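Local coordinates for nudix hydrolase domain-containing protein (Thermotoga maritima, PDB 3E57) that is probably a hydrolase of the Nudix family, although its substrate is not established, at residues I103-D111 against E124-D132. Residues are numbered along the deposited sequence; the frame is centred on the assembly and turned at random.
Sequences IGGHVREGD and EREVNEEVD
Arg125, on the helix of the Nudix signature, reaches across to Asp111 and the carbonyl of His106. The run REVNEE within 124-132 matches the REUXEE core of the Nudix box, whose glutamates commonly bind the catalytic metal in Nudix enzymes; the bonds here are consistent with holding that helix against the loop 105-111, which follows strand 103-104. Arg125 grips Asp111 side-on: NE binds OD1 at 2.9 Å, while NH2 binds OD2 at 2.9 Å and the two flat groups are nearly coplanar. A bend in the arginine chain (chi3 55°) brings the NE and NH2 edge of the guanidinium alongside the carboxylate. Arg125 NH2 also bonds to His106 O at 2.8 Å, lying in the plane of that carbonyl, and Arg125 NH1 reaches one turn on along the helix to Glu129 OE2 at 3.1 Å. All three Arg125 nitrogens thus have acceptors, and partners around the rim fix the rotation of the group.

Asp111 OD2 is shared, for Arg108 N donates to it at 2.7 Å from above the carboxylate plane. The extended Arg108 side chain lays its guanidinium flat on that of Arg125, planes 16° apart and centres 3.7 Å apart. Asp111 and Glu129 probably offset much of the charge in this stack; Arg108 NH2 makes only a weak bond to Glu129 OE2, which serves both arginines.

The CB of His106 points away from the helix, and its NE2 bonds to Gln68. Nearer the sheet, Glu126 OE1 and Ile103 O, 2.9 Å apart, are both acceptors and form no hydrogen bond, and Gly104 N is poorly angled toward Glu126 OE2. Ile103 CG2 lies against Glu130 CG as the two side chains slide past each other in opposite directions, and Ile103 meets Val131 tip to tip, CD1 lying 3.7 Å from Val131 CG1.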
ATOM      1  N   ILE B 103      -4.212  17.559   0.624  1.00 29.94           N
ATOM      2  CA  ILE B 103      -5.327  18.338   0.103  1.00 30.39           C
ATOM      3  C   ILE B 103      -5.586  17.869  -1.322  1.00 30.47           C
ATOM      4  O   ILE B 103      -4.703  17.934  -2.178  1.00 29.73           O
ATOM      5  CB  ILE B 103      -4.998  19.830   0.109  1.00 30.62           C
ATOM      6  CG1 ILE B 103      -4.647  20.288   1.525  1.00 31.26           C
ATOM      7  CG2 ILE B 103      -6.173  20.645  -0.424  1.00 30.74           C
ATOM      8  CD1 ILE B 103      -3.872  21.569   1.546  1.00 31.12           C
ATOM      9  N   GLY B 104      -6.779  17.341  -1.554  1.00 30.83           N
ATOM     10  CA  GLY B 104      -7.131  16.804  -2.849  1.00 31.95           C
ATOM     11  C   GLY B 104      -8.376  17.423  -3.429  1.00 32.42           C
ATOM     12  O   GLY B 104      -9.187  18.009  -2.714  1.00 32.55           O
ATOM     13  N   GLY B 105      -8.520  17.294  -4.741  1.00 33.34           N
ATOM     14  CA  GLY B 105      -9.758  17.667  -5.406  1.00 33.90           C
ATOM     15  C   GLY B 105      -9.810  17.090  -6.796  1.00 34.40           C
ATOM     16  O   GLY B 105      -8.835  16.535  -7.272  1.00 34.71           O
ATOM     17  N   HIS B 106     -10.949  17.246  -7.456  1.00 35.13           N
ATOM     18  CA  HIS B 106     -11.126  16.744  -8.814  1.00 35.53           C
ATOM     19  C   HIS B 106     -10.511  17.693  -9.833  1.00 35.89           C
ATOM     20  O   HIS B 106     -10.362  18.889  -9.571  1.00 36.35           O
ATOM     21  CB  HIS B 106     -12.610  16.539  -9.101  1.00 35.78           C
ATOM     22  CG  HIS B 106     -13.218  15.428  -8.308  1.00 37.18           C
ATOM     23  ND1 HIS B 106     -13.667  15.597  -7.014  1.00 38.38           N
ATOM     24  CD2 HIS B 106     -13.435  14.127  -8.616  1.00 38.10           C
ATOM     25  CE1 HIS B 106     -14.143  14.450  -6.564  1.00 38.52           C
ATOM     26  NE2 HIS B 106     -14.018  13.542  -7.516  1.00 39.05           N
ATOM     27  N   VAL B 107     -10.136  17.155 -10.989  1.00 35.82           N
ATOM     28  CA  VAL B 107      -9.717  17.990 -12.107  1.00 36.01           C
ATOM     29  C   VAL B 107     -10.956  18.233 -12.966  1.00 36.13           C
ATOM     30  O   VAL B 107     -11.649  17.290 -13.329  1.00 35.55           O
ATOM     31  CB  VAL B 107      -8.595  17.321 -12.924  1.00 36.12           C
ATOM     32  CG1 VAL B 107      -8.251  18.151 -14.161  1.00 35.66           C
ATOM     33  CG2 VAL B 107      -7.359  17.105 -12.039  1.00 35.17           C
ATOM     34  N   ARG B 108     -11.230  19.502 -13.263  1.00 36.76           N
ATOM     35  CA  ARG B 108     -12.434  19.886 -14.003  1.00 37.36           C
ATOM     36  C   ARG B 108     -12.110  20.092 -15.470  1.00 37.39           C
ATOM     37  O   ARG B 108     -11.019  20.538 -15.822  1.00 37.29           O
ATOM     38  CB  ARG B 108     -13.021  21.177 -13.443  1.00 37.51           C
ATOM     39  CG  ARG B 108     -13.436  21.105 -11.984  1.00 38.41           C
ATOM     40  CD  ARG B 108     -13.744  22.495 -11.461  1.00 39.12           C
ATOM     41  NE  ARG B 108     -14.007  22.513 -10.024  1.00 40.59           N
ATOM     42  CZ  ARG B 108     -13.956  23.603  -9.257  1.00 42.33           C
ATOM     43  NH1 ARG B 108     -13.638  24.791  -9.768  1.00 42.90           N
ATOM     44  NH2 ARG B 108     -14.212  23.503  -7.956  1.00 43.92           N
ATOM     45  N   GLU B 109     -13.080  19.788 -16.322  1.00 37.66           N
ATOM     46  CA  GLU B 109     -12.931  19.949 -17.776  1.00 37.60           C
ATOM     47  C   GLU B 109     -12.478  21.347 -18.205  1.00 37.30           C
ATOM     48  O   GLU B 109     -11.741  21.491 -19.189  1.00 37.35           O
ATOM     49  CB  GLU B 109     -14.246  19.602 -18.473  1.00 37.59           C
ATOM     50  CG  GLU B 109     -14.110  19.425 -19.974  1.00 38.08           C
ATOM     51  CD  GLU B 109     -15.355  18.843 -20.602  1.00 38.47           C
ATOM     52  OE1 GLU B 109     -16.445  18.980 -20.006  1.00 38.11           O
ATOM     53  OE2 GLU B 109     -15.234  18.249 -21.695  1.00 39.82           O
ATOM     54  N   GLY B 110     -12.921  22.364 -17.468  1.00 37.05           N
ATOM     55  CA  GLY B 110     -12.561  23.746 -17.743  1.00 37.12           C
ATOM     56  C   GLY B 110     -11.190  24.171 -17.253  1.00 37.05           C
ATOM     57  O   GLY B 110     -10.802  25.320 -17.439  1.00 36.66           O
ATOM     58  N   ASP B 111     -10.451  23.260 -16.620  1.00 37.06           N
ATOM     59  CA  ASP B 111      -9.107  23.577 -16.146  1.00 37.17           C
ATOM     60  C   ASP B 111      -8.093  23.612 -17.280  1.00 37.22           C
ATOM     61  O   ASP B 111      -7.074  24.291 -17.165  1.00 37.42           O
ATOM     62  CB  ASP B 111      -8.644  22.569 -15.087  1.00 37.32           C
ATOM     63  CG  ASP B 111      -9.402  22.696 -13.783  1.00 37.44           C
ATOM     64  OD1 ASP B 111      -9.788  23.825 -13.407  1.00 37.58           O
ATOM     65  OD2 ASP B 111      -9.588  21.655 -13.117  1.00 39.37           O
ATOM     66  N   GLU B 124      -3.006  23.012  -9.189  1.00 40.65           N
ATOM     67  CA  GLU B 124      -2.784  24.332  -8.592  1.00 40.99           C
ATOM     68  C   GLU B 124      -4.081  24.911  -7.995  1.00 41.02           C
ATOM     69  O   GLU B 124      -4.105  25.346  -6.842  1.00 40.88           O
ATOM     70  CB  GLU B 124      -2.204  25.291  -9.647  1.00 41.08           C
ATOM     71  CG  GLU B 124      -1.867  26.686  -9.127  1.00 41.56           C
ATOM     72  CD  GLU B 124      -1.527  27.683 -10.233  1.00 42.46           C
ATOM     73  OE1 GLU B 124      -1.488  27.293 -11.426  1.00 44.98           O
ATOM     74  OE2 GLU B 124      -1.300  28.871  -9.898  1.00 44.57           O
ATOM     75  N   ARG B 125      -5.151  24.908  -8.787  1.00 41.15           N
ATOM     76  CA  ARG B 125      -6.448  25.430  -8.353  1.00 41.34           C
ATOM     77  C   ARG B 125      -6.953  24.733  -7.088  1.00 41.37           C
ATOM     78  O   ARG B 125      -7.280  25.386  -6.092  1.00 41.44           O
ATOM     79  CB  ARG B 125      -7.480  25.261  -9.471  1.00 41.35           C
ATOM     80  CG  ARG B 125      -8.908  25.638  -9.071  1.00 41.41           C
ATOM     81  CD  ARG B 125      -9.918  25.285 -10.149  1.00 41.75           C
ATOM     82  NE  ARG B 125      -9.860  23.877 -10.531  1.00 42.66           N
ATOM     83  CZ  ARG B 125     -10.326  22.869  -9.795  1.00 41.97           C
ATOM     84  NH1 ARG B 125     -10.881  23.080  -8.612  1.00 41.95           N
ATOM     85  NH2 ARG B 125     -10.227  21.630 -10.242  1.00 42.46           N
ATOM     86  N   GLU B 126      -7.022  23.406  -7.165  1.00 41.59           N
ATOM     87  CA  GLU B 126      -7.410  22.525  -6.061  1.00 41.45           C
ATOM     88  C   GLU B 126      -6.787  22.961  -4.731  1.00 41.28           C
ATOM     89  O   GLU B 126      -7.491  23.137  -3.735  1.00 40.88           O
ATOM     90  CB  GLU B 126      -6.973  21.097  -6.424  1.00 41.96           C
ATOM     91  CG  GLU B 126      -7.273  20.000  -5.431  1.00 42.43           C
ATOM     92  CD  GLU B 126      -6.172  19.779  -4.417  1.00 42.77           C
ATOM     93  OE1 GLU B 126      -5.102  19.213  -4.769  1.00 40.71           O
ATOM     94  OE2 GLU B 126      -6.395  20.166  -3.254  1.00 44.51           O
ATOM     95  N   VAL B 127      -5.466  23.135  -4.732  1.00 41.10           N
ATOM     96  CA  VAL B 127      -4.727  23.556  -3.542  1.00 41.05           C
ATOM     97  C   VAL B 127      -5.093  24.988  -3.125  1.00 40.87           C
ATOM     98  O   VAL B 127      -5.359  25.242  -1.955  1.00 40.57           O
ATOM     99  CB  VAL B 127      -3.196  23.432  -3.763  1.00 41.01           C
ATOM    100  CG1 VAL B 127      -2.410  24.097  -2.627  1.00 41.23           C
ATOM    101  CG2 VAL B 127      -2.802  21.961  -3.903  1.00 40.14           C
ATOM    102  N   ASN B 128      -5.127  25.907  -4.088  1.00 41.18           N
ATOM    103  CA  ASN B 128      -5.412  27.326  -3.795  1.00 41.31           C
ATOM    104  C   ASN B 128      -6.828  27.606  -3.279  1.00 41.22           C
ATOM    105  O   ASN B 128      -7.039  28.581  -2.560  1.00 41.36           O
ATOM    106  CB  ASN B 128      -5.092  28.202  -5.013  1.00 41.65           C
ATOM    107  CG  ASN B 128      -3.589  28.332  -5.268  1.00 42.62           C
ATOM    108  OD1 ASN B 128      -2.762  28.058  -4.391  1.00 44.29           O
ATOM    109  ND2 ASN B 128      -3.232  28.765  -6.472  1.00 44.26           N
ATOM    110  N   GLU B 129      -7.791  26.756  -3.631  1.00 41.00           N
ATOM    111  CA  GLU B 129      -9.144  26.849  -3.059  1.00 41.05           C
ATOM    112  C   GLU B 129      -9.167  26.566  -1.560  1.00 40.57           C
ATOM    113  O   GLU B 129     -10.028  27.082  -0.846  1.00 40.32           O
ATOM    114  CB  GLU B 129     -10.112  25.874  -3.742  1.00 41.08           C
ATOM    115  CG  GLU B 129     -10.591  26.308  -5.122  1.00 42.02           C
ATOM    116  CD  GLU B 129     -11.439  25.248  -5.817  1.00 42.10           C
ATOM    117  OE1 GLU B 129     -11.617  24.136  -5.270  1.00 46.23           O
ATOM    118  OE2 GLU B 129     -11.925  25.518  -6.928  1.00 44.39           O
ATOM    119  N   GLU B 130      -8.239  25.737  -1.082  1.00 40.21           N
ATOM    120  CA  GLU B 130      -8.268  25.288   0.313  1.00 39.97           C
ATOM    121  C   GLU B 130      -7.323  26.077   1.203  1.00 39.24           C
ATOM    122  O   GLU B 130      -7.633  26.329   2.363  1.00 38.85           O
ATOM    123  CB  GLU B 130      -7.905  23.806   0.412  1.00 40.47           C
ATOM    124  CG  GLU B 130      -8.690  22.895  -0.520  1.00 42.65           C
ATOM    125  CD  GLU B 130      -9.788  22.113   0.183  1.00 45.19           C
ATOM    126  OE1 GLU B 130      -9.621  20.883   0.349  1.00 48.25           O
ATOM    127  OE2 GLU B 130     -10.814  22.721   0.566  1.00 47.37           O
ATOM    128  N   VAL B 131      -6.162  26.449   0.682  1.00 38.59           N
ATOM    129  CA  VAL B 131      -5.141  27.056   1.521  1.00 38.52           C
ATOM    130  C   VAL B 131      -4.417  28.190   0.823  1.00 38.46           C
ATOM    131  O   VAL B 131      -4.288  28.189  -0.402  1.00 38.33           O
ATOM    132  CB  VAL B 131      -4.096  26.009   1.951  1.00 38.35           C
ATOM    133  CG1 VAL B 131      -4.752  24.918   2.809  1.00 37.90           C
ATOM    134  CG2 VAL B 131      -3.416  25.407   0.732  1.00 37.85           C
ATOM    135  N   ASP B 132      -3.939  29.142   1.623  1.00 38.48           N
ATOM    136  CA  ASP B 132      -3.051  30.193   1.145  1.00 38.52           C
ATOM    137  C   ASP B 132      -1.611  29.783   1.439  1.00 38.18           C
ATOM    138  O   ASP B 132      -1.163  29.791   2.587  1.00 37.67           O
ATOM    139  CB  ASP B 132      -3.388  31.537   1.805  1.00 38.77           C
ATOM    140  CG  ASP B 132      -2.632  32.705   1.191  1.00 39.21           C
ATOM    141  OD1 ASP B 132      -2.024  32.549   0.103  1.00 40.91           O
ATOM    142  OD2 ASP B 132      -2.652  33.793   1.806  1.00 41.52           O
TER